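Local coordinates for protein cytochrome P450 monooxygenase (Rhodococcus sp. ECU0066, PDB 6KBH) that probably acts as a self-sufficient monooxygenase, carrying heme, flavin mononucleotide and a [2Fe-2S] cluster on one polypeptide for electron transfer to the heme, at residues T104-D108 with E109-V113; A674-P677 with D678-H682. One frame throughout, in Å; residues are numbered along the deposited sequence.

Contact 1 (T104-D108 with E109-V113); sequences TPTSD and EANAV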
loop_
_atom_site.group_PDB
_atom_site.type_symbol
_atom_site.label_atom_id
_atom_site.label_comp_id
_atom_site.label_asym_id
_atom_site.label_seq_id
_atom_site.Cartn_x
_atom_site.Cartn_y
_atom_site.Cartn_z
ATOM N N THR A 104 0.083 -5.538 -34.800
ATOM C CA THR A 104 -0.233 -5.666 -36.215
ATOM C C THR A 104 -1.641 -5.141 -36.482
ATOM O O THR A 104 -2.565 -5.417 -35.706
ATOM C CB THR A 104 -0.132 -7.118 -36.667
ATOM O OG1 THR A 104 -1.020 -7.923 -35.887
ATOM C CG2 THR A 104 1.297 -7.632 -36.497
ATOM N N PRO A 105 -1.823 -4.380 -37.559
ATOM C CA PRO A 105 -3.108 -3.710 -37.784
ATOM C C PRO A 105 -4.232 -4.697 -38.061
ATOM O O PRO A 105 -4.022 -5.821 -38.521
ATOM C CB PRO A 105 -2.841 -2.821 -39.007
ATOM C CG PRO A 105 -1.340 -2.718 -39.096
ATOM C CD PRO A 105 -0.828 -4.026 -38.584
ATOM N N THR A 106 -5.449 -4.246 -37.765
ATOM C CA THR A 106 -6.636 -5.059 -37.990
ATOM C C THR A 106 -6.925 -5.171 -39.483
ATOM O O THR A 106 -6.940 -4.166 -40.200
ATOM C CB THR A 106 -7.832 -4.447 -37.258
ATOM O OG1 THR A 106 -7.569 -4.419 -35.847
ATOM C CG2 THR A 106 -9.092 -5.250 -37.520
ATOM N N SER A 107 -7.146 -6.396 -39.953
ATOM C CA SER A 107 -7.402 -6.617 -41.368
ATOM C C SER A 107 -8.762 -6.050 -41.769
ATOM O O SER A 107 -9.635 -5.796 -40.932
ATOM C CB SER A 107 -7.338 -8.109 -41.700
ATOM O OG SER A 107 -8.383 -8.822 -41.062
ATOM N N ASP A 108 -8.926 -5.841 -43.080
ATOM C CA ASP A 108 -10.207 -5.376 -43.606
ATOM C C ASP A 108 -11.334 -6.323 -43.216
ATOM O O ASP A 108 -12.441 -5.885 -42.880
ATOM C CB ASP A 108 -10.131 -5.241 -45.126
ATOM C CG ASP A 108 -9.120 -4.207 -45.572
ATOM O OD1 ASP A 108 -8.942 -3.197 -44.859
ATOM O OD2 ASP A 108 -8.503 -4.405 -46.640
ATOM N N GLU A 109 -11.060 -7.629 -43.250
ATOM C CA GLU A 109 -12.045 -8.628 -42.850
ATOM C C GLU A 109 -12.516 -8.398 -41.420
ATOM O O GLU A 109 -13.721 -8.334 -41.152
ATOM C CB GLU A 109 -11.436 -10.021 -43.003
ATOM C CG GLU A 109 -12.429 -11.162 -43.038
ATOM C CD GLU A 109 -11.765 -12.480 -43.388
ATOM O OE1 GLU A 109 -10.517 -12.512 -43.473
ATOM O OE2 GLU A 109 -12.486 -13.482 -43.576
ATOM N N ALA A 110 -11.572 -8.257 -40.485
ATOM C CA ALA A 110 -11.938 -8.145 -39.076
ATOM C C ALA A 110 -12.599 -6.809 -38.761
ATOM O O ALA A 110 -13.439 -6.738 -37.859
ATOM C CB ALA A 110 -10.706 -8.353 -38.197
ATOM N N ASN A 111 -12.235 -5.742 -39.477
ATOM C CA ASN A 111 -12.942 -4.477 -39.305
ATOM C C ASN A 111 -14.376 -4.584 -39.801
ATOM O O ASN A 111 -15.297 -4.030 -39.188
ATOM C CB ASN A 111 -12.210 -3.351 -40.034
ATOM C CG ASN A 111 -11.139 -2.705 -39.182
ATOM O OD1 ASN A 111 -11.267 -2.624 -37.960
ATOM N ND2 ASN A 111 -10.077 -2.233 -39.825
ATOM N N ALA A 112 -14.583 -5.288 -40.917
ATOM C CA ALA A 112 -15.936 -5.514 -41.413
ATOM C C ALA A 112 -16.780 -6.254 -40.383
ATOM O O ALA A 112 -17.960 -5.939 -40.195
ATOM C CB ALA A 112 -15.889 -6.286 -42.731
ATOM N N VAL A 113 -16.189 -7.242 -39.705
ATOM C CA VAL A 113 -16.903 -7.962 -38.655
ATOM C C VAL A 113 -17.266 -7.017 -37.516
ATOM O O VAL A 113 -18.377 -7.073 -36.972
ATOM C CB VAL A 113 -16.064 -9.154 -38.156
ATOM C CG1 VAL A 113 -16.831 -9.948 -37.113
ATOM C CG2 VAL A 113 -15.652 -10.045 -39.323
#
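The flat amide of Asn-111 takes the methyl of Thr-106 over one face: CG2 of Thr-106 lies 3.7 Å from CG and 3.4 Å from OD1 of Asn-111, displaced from the amide plane rather than in it. Ser-107 O is on that same face, 3.9 Å from Asn-111 CG. With Thr-106 CG2 anti to the backbone N (OG1 beside it, chi1 -61°), the methyl is directed at the helix, where it also meets Ala-110 CB at 3.6 Å. These methyl contacts close over a helix start whose N-cap is Ser-107. Its hydroxyl oxygen accepts Ala-110 N at 3.3 Å with an N-H...O angle of 162°, which identifies a capping bond; chi1 of 66° sets OG between the backbone N and the carbonyl carbon, facing the first turn. Two backbone bonds, Asn-111 N to Ser-107 O at 3.0 Å and Ala-112 N to Asp-108 O at 3.0 Å, then begin the regular helical pattern. The acidic side chains of Asp-108 and Glu-109 in this first turn would probably interact favourably with the helix dipole. Helix 108-116, probably the B' helix of the P450 fold, rests here against helix 219-242. Glu-109 touches Val-223, Ala-110 packs on Gln-222, and the Gln-222 amide bonds both Pro-105 O and Ser-107 N, tying the incoming loop to the same helix.

Contact 2 (A674-P677 with D678-H682); sequences AHWP and DDTLH
Thr-680 folds back onto Pro-677 in the turn that completes a beta-alpha-beta crossover, where the chain coming from helix 663-672 enters strand 681-685 at the edge of a parallel five-stranded sheet. Pro-677 and Thr-680 carry most of the contact, and their side chains cross at about a right angle. The methyl of Thr-680 sits over one face of the pyrrolidine ring: CG2 is 3.6 Å from CB and 3.7 Å from CD of Pro-677, and its offset from the ring centre runs almost wholly along the ring normal. A chi1 of 43° puts Thr-680 OG1 between the backbone N and the carbonyl carbon, turned to the Pro-677 carbonyl while the methyl keeps to the ring. OG1 donates a hydrogen bond to Pro-677 O; the modelled length of 2.4 Å is very short, and at 2.60 Å resolution its exact value is doubtful. An alanine here would lack both branches, so the Pro-677 carbonyl would probably lose its hydroxyl partner and the proline ring face its methyl cover. Asp-678, exposed overall, contributes less: its CB sets off away from segment 674-677, yet chi1 of -79° leaves OD1 3.9 Å from Pro-677 C. The Trp-676 side chain packs on Pro-651 and Thr-655, and backbone bonds from Thr-680 and His-682 to Val-657 join the segment to strand 655-661. Trp-676 meets Thr-680 twice: its CB lies 3.6 Å from OG1, and the methyl CG2 approaches the edge of the indole near its plane, 4.5 Å from CE3.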
loop_
_atom_site.group_PDB
_atom_site.type_symbol
_atom_site.label_atom_id
_atom_site.label_comp_id
_atom_site.label_asym_id
_atom_site.label_seq_id
_atom_site.Cartn_x
_atom_site.Cartn_y
_atom_site.Cartn_z
ATOM N N ALA A 674 6.069 27.627 32.711
ATOM C CA ALA A 674 6.145 28.715 31.743
ATOM C C ALA A 674 7.267 29.689 32.079
ATOM O O ALA A 674 7.803 30.350 31.183
ATOM C CB ALA A 674 4.805 29.449 31.663
ATOM N N HIS A 675 7.644 29.780 33.356
ATOM C CA HIS A 675 8.688 30.700 33.798
ATOM C C HIS A 675 10.062 30.350 33.240
ATOM O O HIS A 675 10.962 31.197 33.276
ATOM C CB HIS A 675 8.802 30.717 35.330
ATOM C CG HIS A 675 7.497 30.835 36.060
ATOM N ND1 HIS A 675 7.437 31.000 37.427
ATOM C CD2 HIS A 675 6.212 30.812 35.630
ATOM C CE1 HIS A 675 6.175 31.075 37.808
ATOM N NE2 HIS A 675 5.411 30.963 36.736
ATOM N N TRP A 676 10.241 29.142 32.731
ATOM C CA TRP A 676 11.556 28.566 32.499
ATOM C C TRP A 676 12.035 28.877 31.090
ATOM O O TRP A 676 11.291 29.415 30.265
ATOM C CB TRP A 676 11.489 27.058 32.746
ATOM C CG TRP A 676 11.197 26.705 34.178
ATOM C CD1 TRP A 676 10.120 27.104 34.917
ATOM C CD2 TRP A 676 11.989 25.881 35.040
ATOM N NE1 TRP A 676 10.196 26.587 36.186
ATOM C CE2 TRP A 676 11.336 25.834 36.289
ATOM C CE3 TRP A 676 13.193 25.186 34.882
ATOM C CZ2 TRP A 676 11.841 25.114 37.369
ATOM C CZ3 TRP A 676 13.696 24.477 35.958
ATOM C CH2 TRP A 676 13.019 24.444 37.184
ATOM N N PRO A 677 13.315 28.579 30.782
ATOM C CA PRO A 677 13.766 28.645 29.384
ATOM C C PRO A 677 12.906 27.793 28.460
ATOM O O PRO A 677 12.129 26.952 28.924
ATOM C CB PRO A 677 15.209 28.136 29.461
ATOM C CG PRO A 677 15.654 28.528 30.830
ATOM C CD PRO A 677 14.442 28.397 31.714
ATOM N N ASP A 678 13.043 27.992 27.147
ATOM C CA ASP A 678 12.026 27.512 26.216
ATOM C C ASP A 678 12.076 25.999 26.023
ATOM O O ASP A 678 11.044 25.325 26.112
ATOM C CB ASP A 678 12.166 28.235 24.876
ATOM C CG ASP A 678 11.567 29.622 24.911
ATOM O OD1 ASP A 678 10.832 29.911 25.875
ATOM O OD2 ASP A 678 11.825 30.420 23.985
ATOM N N ASP A 679 13.262 25.443 25.767
ATOM C CA ASP A 679 13.395 24.017 25.486
ATOM C C ASP A 679 13.516 23.181 26.756
ATOM O O ASP A 679 14.083 22.080 26.724
ATOM C CB ASP A 679 14.590 23.773 24.561
ATOM C CG ASP A 679 14.267 22.805 23.438
ATOM O OD1 ASP A 679 13.245 22.090 23.541
ATOM O OD2 ASP A 679 15.030 22.759 22.450
ATOM N N THR A 680 12.996 23.686 27.878
ATOM C CA THR A 680 13.142 23.020 29.169
ATOM C C THR A 680 12.207 21.825 29.315
ATOM O O THR A 680 12.628 20.760 29.779
ATOM C CB THR A 680 12.885 24.016 30.300
ATOM O OG1 THR A 680 11.745 24.824 29.973
ATOM C CG2 THR A 680 14.092 24.909 30.510
ATOM N N LEU A 681 10.939 21.980 28.944
ATOM C CA LEU A 681 9.922 20.972 29.208
ATOM C C LEU A 681 9.686 20.115 27.973
ATOM O O LEU A 681 9.553 20.641 26.863
ATOM C CB LEU A 681 8.606 21.619 29.642
ATOM C CG LEU A 681 7.407 20.665 29.628
ATOM C CD1 LEU A 681 7.576 19.574 30.677
ATOM C CD2 LEU A 681 6.096 21.407 29.817
ATOM N N HIS A 682 9.625 18.802 28.170
ATOM C CA HIS A 682 9.229 17.879 27.118
ATOM C C HIS A 682 8.112 16.992 27.640
ATOM O O HIS A 682 8.149 16.538 28.786
ATOM C CB HIS A 682 10.400 17.026 26.642
ATOM C CG HIS A 682 11.639 17.813 26.355
ATOM N ND1 HIS A 682 12.504 18.225 27.347
ATOM C CD2 HIS A 682 12.159 18.266 25.190
ATOM C CE1 HIS A 682 13.502 18.898 26.804
ATOM N NE2 HIS A 682 13.317 18.937 25.496
#

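In the fold
From the N terminus the chain first reaches contact 1, in the heme-bearing part, where the loop after strand 94-95 ends at the start of helix 108-116 and both meet helix 219-242. Contact 2 comes more than 550 residues later, after a first group of FMN-binding residues (Arg-520 to Ser-548) and just before Glu-684 and Phe-686, which also bind FMN; it closes the connection from helix 663-672 to strand 681-685 beside strand 655-661. The two are in series, neither nested nor crossing. The centres of contact 1 and contact 2 are about 79 Å apart, on opposite sides of the chain's centre. Each is local, contact 1 a helix start and contact 2 a turn into an edge strand.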